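PDB 4WO7: foldase protein PrsA from Bacillus subtilis, which assists the post-translocational folding of secreted proteins outside the cell and has peptidyl-prolyl cis-trans isomerase activity that is dispensable for this role in vivo. Local coordinates for residues A[96-99]-A[100-104]; A[240-244]-A[245-249]; A[196-199]-A[200-203]; A[30-33]-A[34-38]. All blocks are in the same frame, centred on the assembly; numbering follows the deposited sequence.

Contact 1: A[96-99]-A[100-104]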
loop_
_atom_site.group_PDB
_atom_site.type_symbol
_atom_site.label_atom_id
_atom_site.label_comp_id
_atom_site.label_asym_id
_atom_site.label_seq_id
_atom_site.Cartn_x
_atom_site.Cartn_y
_atom_site.Cartn_z
ATOM N N LYS A 96 22.704 5.522 -9.658
ATOM C CA LYS A 96 24.076 5.424 -10.130
ATOM C C LYS A 96 24.721 4.170 -9.558
ATOM O O LYS A 96 25.483 3.486 -10.243
ATOM C CB LYS A 96 24.876 6.678 -9.766
ATOM C CG LYS A 96 24.610 7.853 -10.700
ATOM C CD LYS A 96 25.592 8.991 -10.475
ATOM C CE LYS A 96 25.613 9.939 -11.661
ATOM N NZ LYS A 96 26.600 11.031 -11.463
ATOM N N ALA A 97 24.412 3.878 -8.297
ATOM C CA ALA A 97 24.903 2.675 -7.643
ATOM C C ALA A 97 24.401 1.438 -8.372
ATOM O O ALA A 97 25.158 0.496 -8.591
ATOM C CB ALA A 97 24.463 2.635 -6.184
ATOM N N ALA A 98 23.124 1.446 -8.747
ATOM C CA ALA A 98 22.520 0.317 -9.450
ATOM C C ALA A 98 23.102 0.092 -10.848
ATOM O O ALA A 98 23.307 -1.043 -11.272
ATOM C CB ALA A 98 21.023 0.526 -9.556
ATOM N N LYS A 99 23.360 1.177 -11.565
ATOM C CA LYS A 99 23.936 1.071 -12.900
ATOM C C LYS A 99 25.317 0.421 -12.853
ATOM O O LYS A 99 25.649 -0.401 -13.706
ATOM C CB LYS A 99 23.996 2.443 -13.570
ATOM C CG LYS A 99 22.677 2.856 -14.209
ATOM C CD LYS A 99 22.651 4.333 -14.562
ATOM C CE LYS A 99 21.296 4.732 -15.128
ATOM N NZ LYS A 99 21.237 6.180 -15.453
ATOM N N ASP A 100 26.127 0.787 -11.865
ATOM C CA ASP A 100 27.472 0.222 -11.757
ATOM C C ASP A 100 27.461 -1.233 -11.279
ATOM O O ASP A 100 28.380 -1.994 -11.588
ATOM C CB ASP A 100 28.348 1.066 -10.828
ATOM C CG ASP A 100 28.872 2.319 -11.505
ATOM O OD1 ASP A 100 28.056 3.071 -12.084
ATOM O OD2 ASP A 100 30.103 2.546 -11.466
ATOM N N ASN A 101 26.428 -1.615 -10.532
ATOM C CA ASN A 101 26.407 -2.917 -9.864
ATOM C C ASN A 101 25.448 -3.923 -10.506
ATOM O O ASN A 101 25.613 -5.131 -10.339
ATOM C CB ASN A 101 26.040 -2.727 -8.393
ATOM C CG ASN A 101 27.166 -2.111 -7.589
ATOM O OD1 ASN A 101 27.932 -2.812 -6.930
ATOM N ND2 ASN A 101 27.295 -0.794 -7.675
ATOM N N ILE A 102 24.434 -3.435 -11.219
ATOM C CA ILE A 102 23.533 -4.325 -11.961
ATOM C C ILE A 102 24.163 -4.755 -13.274
ATOM O O ILE A 102 24.699 -3.927 -14.013
ATOM C CB ILE A 102 22.171 -3.675 -12.275
ATOM C CG1 ILE A 102 21.388 -3.431 -10.988
ATOM C CG2 ILE A 102 21.350 -4.560 -13.248
ATOM C CD1 ILE A 102 20.126 -2.623 -11.188
ATOM N N LYS A 103 24.110 -6.053 -13.549
ATOM C CA LYS A 103 24.572 -6.596 -14.822
ATOM C C LYS A 103 23.472 -7.436 -15.476
ATOM O O LYS A 103 22.967 -8.376 -14.859
ATOM C CB LYS A 103 25.843 -7.408 -14.602
ATOM C CG LYS A 103 26.951 -6.553 -14.017
ATOM C CD LYS A 103 28.205 -7.347 -13.755
ATOM C CE LYS A 103 29.291 -6.467 -13.157
ATOM N NZ LYS A 103 30.559 -7.210 -12.943
ATOM N N VAL A 104 23.093 -7.104 -16.711
ATOM C CA VAL A 104 22.131 -7.932 -17.440
ATOM C C VAL A 104 22.903 -8.927 -18.301
ATOM O O VAL A 104 23.830 -8.561 -19.027
ATOM C CB VAL A 104 21.147 -7.125 -18.348
ATOM C CG1 VAL A 104 20.707 -5.849 -17.663
ATOM C CG2 VAL A 104 21.747 -6.755 -19.698
#
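Asp100 N donates to Lys96 O at 3.2 Å and Ile102 N to Ala98 O at 2.6 Å, two i to i+4 bonds that carry the helix through its last turn. Between them Asn101 N makes only weak bonds, to Ala97 O and to Ala98 O, and at Ile102 the backbone turns to extended angles. The side chain of Asn101 adds a stronger bond to the first of these carbonyls: its ND2 donates to Ala97 O at 2.7 Å, tilted 17° from the carbonyl plane, with CG lying beside its own backbone N (chi1 -73°) so that the amide folds back over the turn. This is the C-terminal end of helix 81-101, where side chain and main chain converge on one carbonyl of the final turn. With an alanine here, Ala97 O would probably lose its strong side-chain donor and keep the weak bond from the backbone N. The Ile102 side chain also lies back along the turn, its CD1 3.7 Å from Ala98 CB and its CB and CG1 close to Ala98 O. Outside the turn, Ala97 meets Val238, and Asn101 Ala237 and Val241, all on helix 231-244, while Tyr50 lies against Ala97, Asp100 and Asn101.

Contact 2: A[240-244]-A[245-249]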
loop_
_atom_site.group_PDB
_atom_site.type_symbol
_atom_site.label_atom_id
_atom_site.label_comp_id
_atom_site.label_asym_id
_atom_site.label_seq_id
_atom_site.Cartn_x
_atom_site.Cartn_y
_atom_site.Cartn_z
ATOM N N LYS A 240 25.149 -4.169 -1.958
ATOM C CA LYS A 240 26.491 -4.650 -2.268
ATOM C C LYS A 240 27.538 -3.595 -1.958
ATOM O O LYS A 240 28.640 -3.905 -1.503
ATOM C CB LYS A 240 26.610 -5.040 -3.731
ATOM C CG LYS A 240 25.903 -6.302 -4.107
ATOM C CD LYS A 240 26.247 -6.623 -5.535
ATOM C CE LYS A 240 25.622 -7.902 -6.012
ATOM N NZ LYS A 240 26.039 -8.118 -7.416
ATOM N N VAL A 241 27.185 -2.343 -2.220
ATOM C CA VAL A 241 28.098 -1.240 -1.984
ATOM C C VAL A 241 28.245 -1.059 -0.484
ATOM O O VAL A 241 29.336 -0.777 0.010
ATOM C CB VAL A 241 27.597 0.075 -2.619
ATOM C CG1 VAL A 241 28.602 1.189 -2.395
ATOM C CG2 VAL A 241 27.352 -0.101 -4.106
HETATM N N MSE A 242 27.142 -1.245 0.236
HETATM C CA MSE A 242 27.114 -1.012 1.672
HETATM C C MSE A 242 27.943 -2.040 2.444
HETATM O O MSE A 242 28.553 -1.704 3.459
HETATM C CB MSE A 242 25.669 -1.013 2.179
HETATM C CG MSE A 242 24.812 0.146 1.662
HETATM SE SE MSE A 242 25.615 1.907 1.943
HETATM C CE MSE A 242 26.203 1.636 3.775
ATOM N N LYS A 243 27.974 -3.286 1.976
ATOM C CA LYS A 243 28.822 -4.296 2.615
ATOM C C LYS A 243 30.301 -3.976 2.437
ATOM O O LYS A 243 31.092 -4.161 3.362
ATOM C CB LYS A 243 28.541 -5.705 2.085
ATOM C CG LYS A 243 27.315 -6.377 2.677
ATOM C CD LYS A 243 27.188 -7.795 2.155
ATOM C CE LYS A 243 26.081 -8.555 2.857
ATOM N NZ LYS A 243 26.006 -9.952 2.353
ATOM N N LYS A 244 30.675 -3.501 1.252
ATOM C CA LYS A 244 32.075 -3.205 0.965
ATOM C C LYS A 244 32.551 -2.010 1.787
ATOM O O LYS A 244 33.749 -1.736 1.856
ATOM C CB LYS A 244 32.283 -2.911 -0.522
ATOM C CG LYS A 244 32.178 -4.123 -1.433
ATOM C CD LYS A 244 32.736 -3.817 -2.825
ATOM C CE LYS A 244 31.671 -3.796 -3.923
ATOM N NZ LYS A 244 31.165 -2.440 -4.276
ATOM N N ALA A 245 31.606 -1.310 2.410
ATOM C CA ALA A 245 31.916 -0.189 3.288
ATOM C C ALA A 245 31.887 -0.724 4.705
ATOM O O ALA A 245 31.204 -1.715 4.970
ATOM C CB ALA A 245 30.901 0.938 3.115
ATOM N N ASP A 246 32.607 -0.085 5.621
ATOM C CA ASP A 246 32.609 -0.562 6.998
ATOM C C ASP A 246 31.605 0.250 7.803
ATOM O O ASP A 246 31.919 1.308 8.354
ATOM C CB ASP A 246 34.007 -0.490 7.637
ATOM C CG ASP A 246 34.731 0.809 7.346
ATOM O OD1 ASP A 246 34.356 1.491 6.370
ATOM O OD2 ASP A 246 35.678 1.143 8.093
ATOM N N ILE A 247 30.388 -0.287 7.865
ATOM C CA ILE A 247 29.314 0.290 8.657
ATOM C C ILE A 247 29.274 -0.386 10.006
ATOM O O ILE A 247 29.235 -1.613 10.097
ATOM C CB ILE A 247 27.929 0.128 8.013
ATOM C CG1 ILE A 247 27.980 0.380 6.504
ATOM C CG2 ILE A 247 26.940 1.067 8.687
ATOM C CD1 ILE A 247 28.531 1.733 6.117
ATOM N N GLU A 248 29.291 0.431 11.048
ATOM C CA GLU A 248 29.220 -0.051 12.415
ATOM C C GLU A 248 28.130 0.696 13.176
ATOM O O GLU A 248 28.280 1.879 13.490
ATOM C CB GLU A 248 30.571 0.117 13.101
ATOM C CG GLU A 248 30.626 -0.462 14.495
ATOM C CD GLU A 248 32.005 -0.350 15.113
ATOM O OE1 GLU A 248 32.918 0.178 14.440
ATOM O OE2 GLU A 248 32.176 -0.797 16.266
ATOM N N VAL A 249 27.028 0.011 13.456
ATOM C CA VAL A 249 25.930 0.622 14.189
ATOM C C VAL A 249 26.220 0.539 15.680
ATOM O O VAL A 249 26.388 -0.552 16.222
ATOM C CB VAL A 249 24.587 -0.062 13.894
ATOM C CG1 VAL A 249 23.476 0.573 14.730
ATOM C CG2 VAL A 249 24.246 0.060 12.425
#
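Helix 231-244 gives way to an extended segment here, with Ala245 N held by two weak bonds, one to Val241 O and one to Met242 O, both 3.3 Å long, before the chain straightens toward strand 248-249. At this helix-to-strand exit an apolar contact joins Met242, present as selenomethionine, to Ile247, five residues on. The Met242 chain bends at both of its outer torsions (chi2 -52°, chi3 -44°), which swings its methyl CE out from the helix toward the departing backbone. Ile247 turns its CB back toward the helix, and its CG1 branch meets that methyl, the two side chains crossing obliquely. Ala245 CB lies 3.6 Å from Met242 O. Met242 also packs against Val41, Gln42 and Val45 of helix 21-49, which places the contact against the long N-terminal helix. Beyond it Glu248 and Val249 pair antiparallel with a strand of the second subunit, extending a sheet across the dimer interface, and Ile247 packs on Thr14 of that subunit. Between the two apolar side chains, Met242 CE approaches Ile247 CD1 to 3.3 Å and Ile247 CG1 to 3.5 Å.

Contact 3: A[196-199]-A[200-203]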
loop_
_atom_site.group_PDB
_atom_site.type_symbol
_atom_site.label_atom_id
_atom_site.label_comp_id
_atom_site.label_asym_id
_atom_site.label_seq_id
_atom_site.Cartn_x
_atom_site.Cartn_y
_atom_site.Cartn_z
ATOM N N THR A 196 -12.719 5.663 -29.043
ATOM C CA THR A 196 -12.799 4.631 -28.008
ATOM C C THR A 196 -13.496 5.153 -26.758
ATOM O O THR A 196 -14.070 6.244 -26.762
ATOM C CB THR A 196 -11.414 4.098 -27.587
ATOM O OG1 THR A 196 -10.699 5.118 -26.876
ATOM C CG2 THR A 196 -10.609 3.640 -28.787
ATOM N N GLN A 197 -13.443 4.360 -25.691
ATOM C CA GLN A 197 -14.094 4.725 -24.442
ATOM C C GLN A 197 -13.476 6.000 -23.882
ATOM O O GLN A 197 -14.174 6.869 -23.357
ATOM C CB GLN A 197 -13.950 3.632 -23.382
ATOM C CG GLN A 197 -14.500 2.261 -23.751
ATOM C CD GLN A 197 -13.401 1.240 -24.054
ATOM O OE1 GLN A 197 -12.208 1.523 -23.919
ATOM N NE2 GLN A 197 -13.806 0.039 -24.446
ATOM N N TYR A 198 -12.155 6.100 -24.004
ATOM C CA TYR A 198 -11.405 7.185 -23.387
ATOM C C TYR A 198 -11.502 8.459 -24.223
ATOM O O TYR A 198 -11.320 9.560 -23.704
ATOM C CB TYR A 198 -9.928 6.800 -23.221
ATOM C CG TYR A 198 -9.679 5.378 -22.754
ATOM C CD1 TYR A 198 -9.759 5.031 -21.410
ATOM C CD2 TYR A 198 -9.336 4.386 -23.665
ATOM C CE1 TYR A 198 -9.520 3.730 -20.993
ATOM C CE2 TYR A 198 -9.095 3.086 -23.256
ATOM C CZ TYR A 198 -9.187 2.765 -21.921
ATOM O OH TYR A 198 -8.948 1.471 -21.514
ATOM N N GLY A 199 -11.790 8.302 -25.514
ATOM C CA GLY A 199 -11.928 9.437 -26.410
ATOM C C GLY A 199 -11.466 9.104 -27.817
ATOM O O GLY A 199 -11.721 8.010 -28.321
ATOM N N TYR A 200 -10.785 10.061 -28.446
ATOM C CA TYR A 200 -10.184 9.865 -29.767
ATOM C C TYR A 200 -8.667 9.785 -29.737
ATOM O O TYR A 200 -7.991 10.556 -29.055
ATOM C CB TYR A 200 -10.601 10.975 -30.732
ATOM C CG TYR A 200 -12.000 10.806 -31.267
ATOM C CD1 TYR A 200 -13.107 11.227 -30.548
ATOM C CD2 TYR A 200 -12.206 10.209 -32.501
ATOM C CE1 TYR A 200 -14.382 11.065 -31.051
ATOM C CE2 TYR A 200 -13.470 10.042 -33.010
ATOM C CZ TYR A 200 -14.557 10.466 -32.283
ATOM O OH TYR A 200 -15.821 10.289 -32.801
ATOM N N HIS A 201 -8.154 8.824 -30.497
ATOM C CA HIS A 201 -6.738 8.500 -30.514
ATOM C C HIS A 201 -6.103 8.782 -31.860
ATOM O O HIS A 201 -6.703 8.531 -32.906
ATOM C CB HIS A 201 -6.512 7.026 -30.184
ATOM C CG HIS A 201 -6.983 6.624 -28.824
ATOM N ND1 HIS A 201 -6.137 6.089 -27.881
ATOM C CD2 HIS A 201 -8.207 6.677 -28.249
ATOM C CE1 HIS A 201 -6.819 5.825 -26.779
ATOM N NE2 HIS A 201 -8.076 6.174 -26.977
ATOM N N ILE A 202 -4.890 9.315 -31.821
ATOM C CA ILE A 202 -4.009 9.293 -32.976
ATOM C C ILE A 202 -2.861 8.366 -32.622
ATOM O O ILE A 202 -2.068 8.665 -31.735
ATOM C CB ILE A 202 -3.482 10.685 -33.355
ATOM C CG1 ILE A 202 -4.618 11.539 -33.921
ATOM C CG2 ILE A 202 -2.393 10.571 -34.421
ATOM C CD1 ILE A 202 -4.311 13.017 -33.957
ATOM N N ILE A 203 -2.773 7.247 -33.333
ATOM C CA ILE A 203 -1.787 6.220 -33.025
ATOM C C ILE A 203 -0.654 6.231 -34.029
ATOM O O ILE A 203 -0.881 6.369 -35.228
ATOM C CB ILE A 203 -2.382 4.799 -33.023
ATOM C CG1 ILE A 203 -3.737 4.772 -32.316
ATOM C CG2 ILE A 203 -1.404 3.841 -32.342
ATOM C CD1 ILE A 203 -4.429 3.427 -32.385
#
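The His201 ring has Gly199 O in its plane at one edge, 3.8 Å from CD2, and Tyr198 CD2 near its plane at 4.0 Å from NE2; NE2 in turn lies at the edge of the Tyr198 ring, so the two aromatic groups meet edge to edge. Beyond the two segments the ring meets that of His124, inclined by about 25°, and that of Phe178 more steeply. The Thr196 side chain crosses that of His201 at about a right angle. NE2 donates to Thr196 OG1 at 2.8 Å, but the bond is bent (120°) and weak. The hydroxyl reaches this place because OG1 sits between the backbone N and the carbonyl carbon (chi1 69°), facing into the turn. There it also gives a weak bond to Gly199 O and accepts a weak one from Tyr198 N, so three weak bonds meet at this one oxygen of a buried threonine. The segments form a β-hairpin whose two-residue type I turn, Gln197-Tyr198, joins strand 194-195 to strand 200-207 of the four-stranded antiparallel sheet in the parvulin-type (PpiC) isomerase domain, and it is closed by Thr196 N bonding to Gly199 O at 2.7 Å. Gly199 adopts backbone angles at which a CB would press on the preceding carbonyl oxygen, a conformation that requires glycine. The paired His124 and His201 recall the two core histidines of parvulin active sites. A leucine at His201 would probably leave Thr196 OG1 without its imidazole donor and His124 without its ring partner. Tyr200, which opens the strand, starts off away from the turn, though its CB stays close to Gly199, and packs on Pro193, Val127 and Lys130.

Contact 4: A[30-33]-A[34-38]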
loop_
_atom_site.group_PDB
_atom_site.type_symbol
_atom_site.label_atom_id
_atom_site.label_comp_id
_atom_site.label_asym_id
_atom_site.label_seq_id
_atom_site.Cartn_x
_atom_site.Cartn_y
_atom_site.Cartn_z
ATOM N N LYS A 30 11.440 3.180 17.039
ATOM C CA LYS A 30 10.901 1.825 17.009
ATOM C C LYS A 30 10.190 1.652 15.673
ATOM O O LYS A 30 10.139 0.563 15.101
ATOM C CB LYS A 30 9.914 1.588 18.151
ATOM C CG LYS A 30 10.507 1.625 19.547
ATOM C CD LYS A 30 9.408 1.816 20.569
ATOM C CE LYS A 30 9.945 1.981 21.972
ATOM N NZ LYS A 30 8.875 2.511 22.865
ATOM N N THR A 31 9.648 2.767 15.192
ATOM C CA THR A 31 8.837 2.812 13.983
ATOM C C THR A 31 9.627 3.023 12.706
ATOM O O THR A 31 9.508 2.236 11.769
ATOM C CB THR A 31 7.800 3.964 14.079
ATOM O OG1 THR A 31 6.915 3.723 15.181
ATOM C CG2 THR A 31 6.969 4.076 12.812
ATOM N N ALA A 32 10.435 4.075 12.676
ATOM C CA ALA A 32 11.049 4.537 11.438
ATOM C C ALA A 32 12.569 4.567 11.521
ATOM O O ALA A 32 13.236 4.920 10.550
ATOM C CB ALA A 32 10.513 5.908 11.088
ATOM N N GLY A 33 13.109 4.191 12.677
ATOM C CA GLY A 33 14.541 4.252 12.912
ATOM C C GLY A 33 15.360 3.480 11.896
ATOM O O GLY A 33 16.345 3.996 11.369
ATOM N N ALA A 34 14.946 2.253 11.598
ATOM C CA ALA A 34 15.704 1.407 10.681
ATOM C C ALA A 34 15.727 1.984 9.263
ATOM O O ALA A 34 16.788 2.051 8.626
ATOM C CB ALA A 34 15.126 -0.008 10.663
ATOM N N SER A 35 14.568 2.407 8.768
ATOM C CA SER A 35 14.483 2.879 7.393
ATOM C C SER A 35 15.233 4.194 7.227
ATOM O O SER A 35 15.919 4.395 6.227
ATOM C CB SER A 35 13.027 3.039 6.955
ATOM O OG SER A 35 12.283 3.780 7.904
ATOM N N VAL A 36 15.124 5.088 8.206
ATOM C CA VAL A 36 15.769 6.385 8.061
ATOM C C VAL A 36 17.277 6.244 8.268
ATOM O O VAL A 36 18.052 6.890 7.571
ATOM C CB VAL A 36 15.218 7.440 9.049
ATOM C CG1 VAL A 36 15.950 8.771 8.854
ATOM C CG2 VAL A 36 13.733 7.671 8.820
ATOM N N LEU A 37 17.699 5.386 9.194
ATOM C CA LEU A 37 19.125 5.105 9.353
ATOM C C LEU A 37 19.692 4.544 8.061
ATOM O O LEU A 37 20.830 4.832 7.693
ATOM C CB LEU A 37 19.385 4.123 10.503
ATOM C CG LEU A 37 20.862 3.738 10.680
ATOM C CD1 LEU A 37 21.723 4.961 10.971
ATOM C CD2 LEU A 37 21.028 2.704 11.787
ATOM N N THR A 38 18.889 3.735 7.381
ATOM C CA THR A 38 19.304 3.115 6.127
ATOM C C THR A 38 19.549 4.179 5.059
ATOM O O THR A 38 20.565 4.156 4.356
ATOM C CB THR A 38 18.245 2.100 5.629
ATOM O OG1 THR A 38 18.110 1.035 6.585
ATOM C CG2 THR A 38 18.629 1.508 4.273
HETATM O O HOH W 1 12.720 0.762 13.020
HETATM O O HOH W 2 12.039 1.559 10.119
#
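Ala32 O accepts two bonds from the following turn of helix. Val36 N reaches it at 3.0 Å nearly along the C=O axis, with an N-H...O angle of 163°, whereas Ser35 OG, also at 3.0 Å, comes from above the carbonyl plane, 39° out of it. Ser35 can do so because its hydroxyl stands between the backbone N and the carbonyl carbon (chi1 50°), turned back toward the preceding turn. Next to it Leu37 N bonds to Gly33 O at 2.9 Å, and Thr38 repeats the side-chain theme: its OG1 donates to Ala34 O at 2.6 Å, on the face of that carbonyl opposite Thr38 N. Just before this, the regular bonding is broken at a kink in helix 21-49. Ala34 N and Ser35 N have no bond to the turn before, and a water stands in for each: one accepts from Ala34 N and gives a weak bond to Lys30 O, while the other accepts from Ser35 N at 3.0 Å and donates to Thr31 O. The helix thus opens by a water's width on this side and continues. Among the apolar groups, Val36 CG2 lies 4.3 Å from Ala32 CB. Ala32 and Val36 also meet the second subunit, at Ala32 and Asn27 of its helix 21-49; Leu37 packs on Ala12 in strand 10-14 of that subunit and on Phe258 in a loop of its own chain.

Along the chain the order is contact 4, contact 1, contact 3, contact 2. Contact 4 bends helix 21-49, contact 1 ends helix 81-101 and contact 2 ends helix 231-244. Contacts 1 and 2 have centres about 17 Å apart and touch through Asn101 and Val241; contacts 2 and 4, also about 17 Å apart, meet where Val249 reaches Leu37. N- and C-terminal parts of the chain are thus packed together, and contacts 2 and 4 both reach the second subunit. Contact 3 stands apart in the sheet of the isomerase domain, its centre about 39 Å from contact 1 and 51 Å from contact 2, consistent with an isomerase domain held away from the region where the subunits meet.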